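PDB 3WV4: Non-ribosomal peptide synthetase from Streptomyces halstedii, which belongs to the AMP-binding enzyme family of the ANL clan and has a mixed alpha/beta fold. Local coordinates for residues G69-T72 with Y73-L77; P127-P131 with F132-S136; A292-L295 with T296-R300. One frame throughout, in Å; residues are numbered along the deposited sequence.

Contact 1 (G69-T72 with Y73-L77); sequences GTWT and YQELL
The Trp71 indole and the Glu75 carboxylate cross with their planes 55° apart. Glu75 CB and Leu76 CD1 both reach the indole obliquely, while a water sits in its plane at the edge. Leu76 CD1 lies 3.8 Å from Trp71 CE3, the two side chains crossing at about a right angle. Beyond the two segments, His79 stacks with this ring and Arg106 makes a cation-pi contact with it, placing the indole between helices 73-89 and 106-116.

The polar half is a capping box where strand 70-72 turns into helix 73-89. Thr72 is the N-cap: with OG1 held between its backbone N and carbonyl carbon (chi1 65°), the hydroxyl accepts an almost straight bond from Glu75 N at 3.1 Å. In return, Thr72 N donates to Glu75 OE1 at 2.8 Å, meeting that oxygen on its anti side and 21° out of the carboxylate plane. The extended chain of Glu75 beyond CG carries the carboxylate back to this N-H, with CG lying against Thr72 OG1. Leu76 N then closes the first helical turn on Thr72 O at 2.9 Å.

The water at the indole edge lies between Glu75 OE2 (2.6 Å) and Thr70 O (2.7 Å) and could bridge them. The reciprocal bonds supply a partner to Glu75 N, which lacks one from a preceding helical turn, and help to hold the carboxylate against the strand end. The helix N-terminus would probably favour the negative charge of the Glu75 carboxylate.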
loop_
_atom_site.group_PDB
_atom_site.type_symbol
_atom_site.label_atom_id
_atom_site.label_comp_id
_atom_site.label_asym_id
_atom_site.label_seq_id
_atom_site.Cartn_x
_atom_site.Cartn_y
_atom_site.Cartn_z
ATOM N N GLY A 69 -11.157 12.484 13.326
ATOM C CA GLY A 69 -12.527 11.952 13.339
ATOM C C GLY A 69 -12.607 10.596 12.674
ATOM O O GLY A 69 -11.575 9.962 12.382
ATOM N N THR A 70 -13.825 10.158 12.373
ATOM C CA THR A 70 -14.062 8.840 11.772
ATOM C C THR A 70 -15.047 8.992 10.602
ATOM O O THR A 70 -16.014 9.785 10.684
ATOM C CB THR A 70 -14.644 7.872 12.844
ATOM O OG1 THR A 70 -13.715 7.762 13.923
ATOM C CG2 THR A 70 -14.889 6.477 12.298
ATOM N N TRP A 71 -14.797 8.264 9.519
ATOM C CA TRP A 71 -15.754 8.159 8.413
ATOM C C TRP A 71 -16.279 6.739 8.264
ATOM O O TRP A 71 -15.515 5.774 8.375
ATOM C CB TRP A 71 -15.102 8.476 7.068
ATOM C CG TRP A 71 -14.877 9.891 6.759
ATOM C CD1 TRP A 71 -15.451 10.989 7.376
ATOM C CD2 TRP A 71 -14.080 10.415 5.685
ATOM N NE1 TRP A 71 -15.021 12.112 6.779
ATOM C CE2 TRP A 71 -14.179 11.803 5.744
ATOM C CE3 TRP A 71 -13.238 9.839 4.734
ATOM C CZ2 TRP A 71 -13.504 12.625 4.868
ATOM C CZ3 TRP A 71 -12.581 10.637 3.869
ATOM C CH2 TRP A 71 -12.703 12.021 3.939
ATOM N N THR A 72 -17.568 6.623 7.994
ATOM C CA THR A 72 -18.147 5.369 7.589
ATOM C C THR A 72 -17.828 5.131 6.136
ATOM O O THR A 72 -17.338 6.000 5.468
ATOM C CB THR A 72 -19.680 5.394 7.704
ATOM O OG1 THR A 72 -20.192 6.350 6.780
ATOM C CG2 THR A 72 -20.110 5.759 9.110
ATOM N N TYR A 73 -18.149 3.951 5.627
ATOM C CA TYR A 73 -17.932 3.669 4.195
ATOM C C TYR A 73 -18.743 4.588 3.324
ATOM O O TYR A 73 -18.236 5.054 2.291
ATOM C CB TYR A 73 -18.181 2.196 3.838
ATOM C CG TYR A 73 -16.964 1.403 4.100
ATOM C CD1 TYR A 73 -16.805 0.724 5.270
ATOM C CD2 TYR A 73 -15.883 1.448 3.210
ATOM C CE1 TYR A 73 -15.623 0.059 5.531
ATOM C CE2 TYR A 73 -14.714 0.782 3.455
ATOM C CZ TYR A 73 -14.588 0.088 4.611
ATOM O OH TYR A 73 -13.397 -0.578 4.876
ATOM N N GLN A 74 -19.956 4.922 3.760
ATOM C CA GLN A 74 -20.742 5.919 3.037
ATOM C C GLN A 74 -20.048 7.257 2.962
ATOM O O GLN A 74 -19.954 7.833 1.896
ATOM C CB GLN A 74 -22.140 6.116 3.662
ATOM C CG GLN A 74 -23.013 7.038 2.840
ATOM C CD GLN A 74 -23.442 6.411 1.535
ATOM O OE1 GLN A 74 -22.964 6.780 0.449
ATOM N NE2 GLN A 74 -24.374 5.467 1.624
ATOM N N GLU A 75 -19.548 7.733 4.099
ATOM C CA GLU A 75 -18.854 9.025 4.153
ATOM C C GLU A 75 -17.653 9.010 3.274
ATOM O O GLU A 75 -17.419 9.950 2.556
ATOM C CB GLU A 75 -18.474 9.406 5.587
ATOM C CG GLU A 75 -19.688 9.836 6.439
ATOM C CD GLU A 75 -19.339 9.965 7.915
ATOM O OE1 GLU A 75 -18.925 8.971 8.533
ATOM O OE2 GLU A 75 -19.404 11.103 8.419
ATOM N N LEU A 76 -16.895 7.920 3.310
ATOM C CA LEU A 76 -15.683 7.849 2.478
ATOM C C LEU A 76 -16.038 7.948 1.015
ATOM O O LEU A 76 -15.359 8.600 0.231
ATOM C CB LEU A 76 -14.910 6.552 2.764
ATOM C CG LEU A 76 -13.748 6.296 1.827
ATOM C CD1 LEU A 76 -12.768 7.445 1.856
ATOM C CD2 LEU A 76 -13.065 4.983 2.238
ATOM N N LEU A 77 -17.097 7.260 0.628
ATOM C CA LEU A 77 -17.518 7.268 -0.776
ATOM C C LEU A 77 -18.001 8.653 -1.166
ATOM O O LEU A 77 -17.627 9.144 -2.197
ATOM C CB LEU A 77 -18.627 6.217 -1.022
ATOM C CG LEU A 77 -19.276 6.219 -2.375
ATOM C CD1 LEU A 77 -18.324 5.722 -3.446
ATOM C CD2 LEU A 77 -20.531 5.341 -2.341
HETATM O O HOH W 1 -18.969 9.060 10.938
HETATM O O HOH W 2 -17.643 11.865 10.188
#

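Contact 2 (P127-P131 with F132-S136)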
loop_
_atom_site.group_PDB
_atom_site.type_symbol
_atom_site.label_atom_id
_atom_site.label_comp_id
_atom_site.label_asym_id
_atom_site.label_seq_id
_atom_site.Cartn_x
_atom_site.Cartn_y
_atom_site.Cartn_z
ATOM N N PRO A 127 6.172 13.315 3.433
ATOM C CA PRO A 127 6.526 14.647 3.864
ATOM C C PRO A 127 8.016 14.593 4.177
ATOM O O PRO A 127 8.564 13.498 4.284
ATOM C CB PRO A 127 5.660 14.849 5.103
ATOM C CG PRO A 127 4.415 14.026 4.827
ATOM C CD PRO A 127 4.921 12.829 4.060
ATOM N N GLY A 128 8.698 15.725 4.259
ATOM C CA GLY A 128 10.144 15.690 4.573
ATOM C C GLY A 128 11.153 15.479 3.444
ATOM O O GLY A 128 12.344 15.430 3.704
ATOM N N MET A 129 10.715 15.361 2.196
ATOM C CA MET A 129 11.660 15.342 1.078
ATOM C C MET A 129 12.276 16.703 0.885
ATOM O O MET A 129 11.642 17.697 1.152
ATOM C CB MET A 129 10.984 14.937 -0.229
ATOM C CG MET A 129 10.452 13.514 -0.232
ATOM S SD MET A 129 9.474 13.147 -1.686
ATOM C CE MET A 129 10.588 13.547 -3.046
ATOM N N LYS A 130 13.506 16.722 0.360
ATOM C CA LYS A 130 14.289 17.935 0.167
ATOM C C LYS A 130 14.001 18.594 -1.147
ATOM O O LYS A 130 13.679 17.946 -2.124
ATOM C CB LYS A 130 15.781 17.607 0.190
ATOM C CG LYS A 130 16.249 17.001 1.514
ATOM C CD LYS A 130 17.756 17.152 1.731
ATOM C CE LYS A 130 18.196 18.588 1.958
ATOM N NZ LYS A 130 17.488 19.182 3.115
ATOM N N PRO A 131 14.170 19.902 -1.194
ATOM C CA PRO A 131 13.733 20.594 -2.393
ATOM C C PRO A 131 14.160 19.959 -3.705
ATOM O O PRO A 131 13.313 19.714 -4.555
ATOM C CB PRO A 131 14.352 21.987 -2.230
ATOM C CG PRO A 131 14.369 22.197 -0.736
ATOM C CD PRO A 131 14.522 20.834 -0.104
ATOM N N PHE A 132 15.451 19.693 -3.906
ATOM C CA PHE A 132 15.857 19.228 -5.244
ATOM C C PHE A 132 15.303 17.805 -5.530
ATOM O O PHE A 132 15.157 17.388 -6.684
ATOM C CB PHE A 132 17.357 19.203 -5.419
ATOM C CG PHE A 132 17.979 17.920 -4.983
ATOM C CD1 PHE A 132 18.435 17.023 -5.931
ATOM C CD2 PHE A 132 18.087 17.610 -3.635
ATOM C CE1 PHE A 132 19.017 15.847 -5.543
ATOM C CE2 PHE A 132 18.691 16.448 -3.235
ATOM C CZ PHE A 132 19.140 15.557 -4.185
ATOM N N HIS A 133 15.055 17.062 -4.466
ATOM C CA HIS A 133 14.518 15.722 -4.591
ATOM C C HIS A 133 13.072 15.820 -5.105
ATOM O O HIS A 133 12.677 15.119 -6.075
ATOM C CB HIS A 133 14.621 15.024 -3.238
ATOM C CG HIS A 133 14.318 13.576 -3.302
ATOM N ND1 HIS A 133 14.145 12.811 -2.181
ATOM C CD2 HIS A 133 14.129 12.756 -4.359
ATOM C CE1 HIS A 133 13.863 11.569 -2.539
ATOM N NE2 HIS A 133 13.839 11.512 -3.857
ATOM N N LEU A 134 12.312 16.730 -4.484
ATOM C CA LEU A 134 10.961 17.088 -4.946
ATOM C C LEU A 134 10.938 17.521 -6.396
ATOM O O LEU A 134 10.174 16.983 -7.187
ATOM C CB LEU A 134 10.368 18.182 -4.059
ATOM C CG LEU A 134 9.927 17.550 -2.732
ATOM C CD1 LEU A 134 9.793 18.584 -1.621
ATOM C CD2 LEU A 134 8.609 16.812 -2.926
ATOM N N ARG A 135 11.818 18.448 -6.775
ATOM C CA ARG A 135 11.809 18.911 -8.158
ATOM C C ARG A 135 12.003 17.769 -9.140
ATOM O O ARG A 135 11.348 17.744 -10.167
ATOM C CB ARG A 135 12.819 20.064 -8.453
ATOM C CG ARG A 135 14.283 19.714 -8.434
ATOM C CD ARG A 135 15.117 20.847 -9.073
ATOM N NE ARG A 135 14.434 22.140 -8.949
ATOM C CZ ARG A 135 14.618 23.011 -7.957
ATOM N NH1 ARG A 135 15.485 22.768 -6.970
ATOM N NH2 ARG A 135 13.948 24.155 -7.980
ATOM N N SER A 136 12.945 16.870 -8.861
ATOM C CA SER A 136 13.261 15.743 -9.756
ATOM C C SER A 136 12.064 14.785 -9.891
ATOM O O SER A 136 11.671 14.402 -10.988
ATOM C CB SER A 136 14.481 14.982 -9.202
ATOM O OG SER A 136 14.689 13.777 -9.904
#
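Met129 reaches His133 through a chain that runs extended past CG and then bends at its last torsion (chi3 55°), while His133 swings its ring out with CG anti to the backbone N (chi1 -170°). Their meeting is a CH-pi contact at the N-terminal end of helix 131-141, for which Lys130 is the N-cap residue. The methyl CE of Met129 stands 3.6 Å from the centroid of the His133 imidazole, over its centre, and the two side chains cross at about a right angle. Leu134 takes up the other part of Met129, its CG lying 3.8 Å from Met129 CB and its CD2 4.0 Å from Met129 SD, so the thioether is shared between a ring face and an aliphatic branch. Val160 of helix 151-160 and Leu125 also touch Leu134, which is buried although most of this surface contact is not.

Backbone bonds of the first helical turn accompany this packing. Leu134 N donates to Lys130 O at 3.0 Å in a nearly straight bond, and Arg135 N does the same to Pro131 O. At the start of the turn His133 N makes a weak, bent bond to Lys130 O, 2.9 Å away.

Contact 3 (A292-L295 with T296-R300); sequences ASML and TTLIR
Thr296 and Thr297 both bend their hydroxyls back to Ser293 O, though from different rotamers. In Thr296 the oxygen stands between the backbone N and the carbonyl carbon (chi1 54°), and OG1 comes within 2.7 Å of Ser293 O, three residues earlier. In Thr297 it lies anti to its own carbonyl carbon (chi1 -63°), and OG1 donates to Ser293 O at 2.9 Å, coming from well above the carbonyl plane. Thr297 N completes the set with the regular helical bond to Ser293 O, nearly straight at 2.9 Å. One peptide oxygen thus takes three donors from two consecutive threonines.

On another side of the helix, Met294 and Leu298 lie side by side and point the same way, with Met294 CG 4.0 Å from Leu298 CD1. The Leu298 branch is turned to an unusual chi2 of 29°, and the placement of its CD1, very close to Met294 O, is doubtful. That carbonyl accepts the backbone bond from Leu298 N at 2.9 Å. Leu295 and Ile299 are joined by a weaker backbone bond from Ile299 N to Leu295 O.

These turns belong to helix 289-300, the helical arm of the beta-alpha-beta unit between strands 284-287 and 311-314. Leu295 and Leu298 touch Val274 of helix 273-280, whereas Thr296 meets Ala326 and Leu327 of helix 321-330.

The hydroxyl bonds imply that both threonines spend their protons inside their own helix. In Thr296 the paired hydroxyl belongs to a side chain that packs against apolar residues of a neighbouring helix. The load of three donors would probably polarise the Ser293 carbonyl.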
loop_
_atom_site.group_PDB
_atom_site.type_symbol
_atom_site.label_atom_id
_atom_site.label_comp_id
_atom_site.label_asym_id
_atom_site.label_seq_id
_atom_site.Cartn_x
_atom_site.Cartn_y
_atom_site.Cartn_z
ATOM N N ALA A 292 8.247 -2.976 15.907
ATOM C CA ALA A 292 8.028 -4.149 16.780
ATOM C C ALA A 292 8.841 -4.090 18.124
ATOM O O ALA A 292 8.284 -4.364 19.199
ATOM C CB ALA A 292 8.352 -5.398 16.020
ATOM N N SER A 293 10.139 -3.755 18.050
ATOM C CA SER A 293 11.002 -3.624 19.245
ATOM C C SER A 293 10.473 -2.552 20.179
ATOM O O SER A 293 10.381 -2.767 21.374
ATOM C CB SER A 293 12.421 -3.204 18.887
ATOM O OG SER A 293 12.822 -3.806 17.701
ATOM N N MET A 294 10.100 -1.421 19.628
ATOM C CA MET A 294 9.491 -0.355 20.427
ATOM C C MET A 294 8.242 -0.887 21.154
ATOM O O MET A 294 8.047 -0.607 22.344
ATOM C CB MET A 294 9.111 0.820 19.541
ATOM C CG MET A 294 8.873 2.157 20.245
ATOM S SD MET A 294 7.921 3.377 19.262
ATOM C CE MET A 294 8.640 3.238 17.608
ATOM N N LEU A 295 7.397 -1.639 20.434
ATOM C CA LEU A 295 6.204 -2.217 21.038
ATOM C C LEU A 295 6.499 -3.221 22.183
ATOM O O LEU A 295 5.811 -3.245 23.188
ATOM C CB LEU A 295 5.312 -2.895 19.976
ATOM C CG LEU A 295 3.913 -3.414 20.448
ATOM C CD1 LEU A 295 3.204 -2.463 21.402
ATOM C CD2 LEU A 295 2.932 -3.784 19.335
ATOM N N THR A 296 7.506 -4.054 22.025
ATOM C CA THR A 296 7.852 -5.026 23.067
ATOM C C THR A 296 8.477 -4.329 24.309
ATOM O O THR A 296 8.174 -4.686 25.448
ATOM C CB THR A 296 8.826 -6.050 22.513
ATOM O OG1 THR A 296 9.943 -5.360 21.951
ATOM C CG2 THR A 296 8.140 -6.907 21.408
ATOM N N THR A 297 9.316 -3.326 24.059
ATOM C CA THR A 297 9.859 -2.415 25.072
ATOM C C THR A 297 8.726 -1.683 25.859
ATOM O O THR A 297 8.722 -1.699 27.104
ATOM C CB THR A 297 10.823 -1.437 24.366
ATOM O OG1 THR A 297 11.905 -2.196 23.809
ATOM C CG2 THR A 297 11.377 -0.369 25.290
ATOM N N LEU A 298 7.742 -1.131 25.132
ATOM C CA LEU A 298 6.613 -0.412 25.760
ATOM C C LEU A 298 5.660 -1.303 26.574
ATOM O O LEU A 298 5.020 -0.845 27.536
ATOM C CB LEU A 298 5.771 0.364 24.740
ATOM C CG LEU A 298 6.192 1.699 24.145
ATOM C CD1 LEU A 298 7.685 1.883 24.060
ATOM C CD2 LEU A 298 5.559 1.889 22.768
ATOM N N ILE A 299 5.548 -2.560 26.181
ATOM C CA ILE A 299 4.531 -3.440 26.779
ATOM C C ILE A 299 4.878 -3.835 28.214
ATOM O O ILE A 299 3.975 -4.000 29.027
ATOM C CB ILE A 299 4.247 -4.673 25.894
ATOM C CG1 ILE A 299 2.860 -5.245 26.205
ATOM C CG2 ILE A 299 5.334 -5.719 26.024
ATOM C CD1 ILE A 299 1.709 -4.363 25.794
ATOM N N ARG A 300 6.179 -3.927 28.505
ATOM C CA ARG A 300 6.699 -4.110 29.856
ATOM C C ARG A 300 6.197 -3.018 30.796
ATOM O O ARG A 300 5.945 -3.262 31.964
ATOM C CB ARG A 300 8.238 -4.093 29.836
ATOM C CG ARG A 300 8.881 -5.417 29.419
ATOM C CD ARG A 300 10.385 -5.321 29.132
ATOM N NE ARG A 300 11.040 -4.210 29.832
ATOM C CZ ARG A 300 11.390 -4.201 31.128
ATOM N NH1 ARG A 300 11.173 -5.251 31.925
ATOM N NH2 ARG A 300 11.970 -3.122 31.642
#

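All three are local contacts within continuous stretches, and none touches another: nearest atoms are about 17 Å apart for contacts 1 and 2 and for 2 and 3, about 21 Å for 1 and 3. Contacts 1 and 2 sit at helix starts, contact 1 entered from a strand of a mixed sheet and contact 2 from a loop after strand 121-124; contact 3 lies wholly within one helix. Contacts 1 and 3 are partly buried, whereas contact 2 is a surface contact. Side-chain oxygens serve backbone N-H groups in contact 1 and a carbonyl in contact 3, while the side chains of contact 2 meet through a methyl over a ring and aliphatic packing.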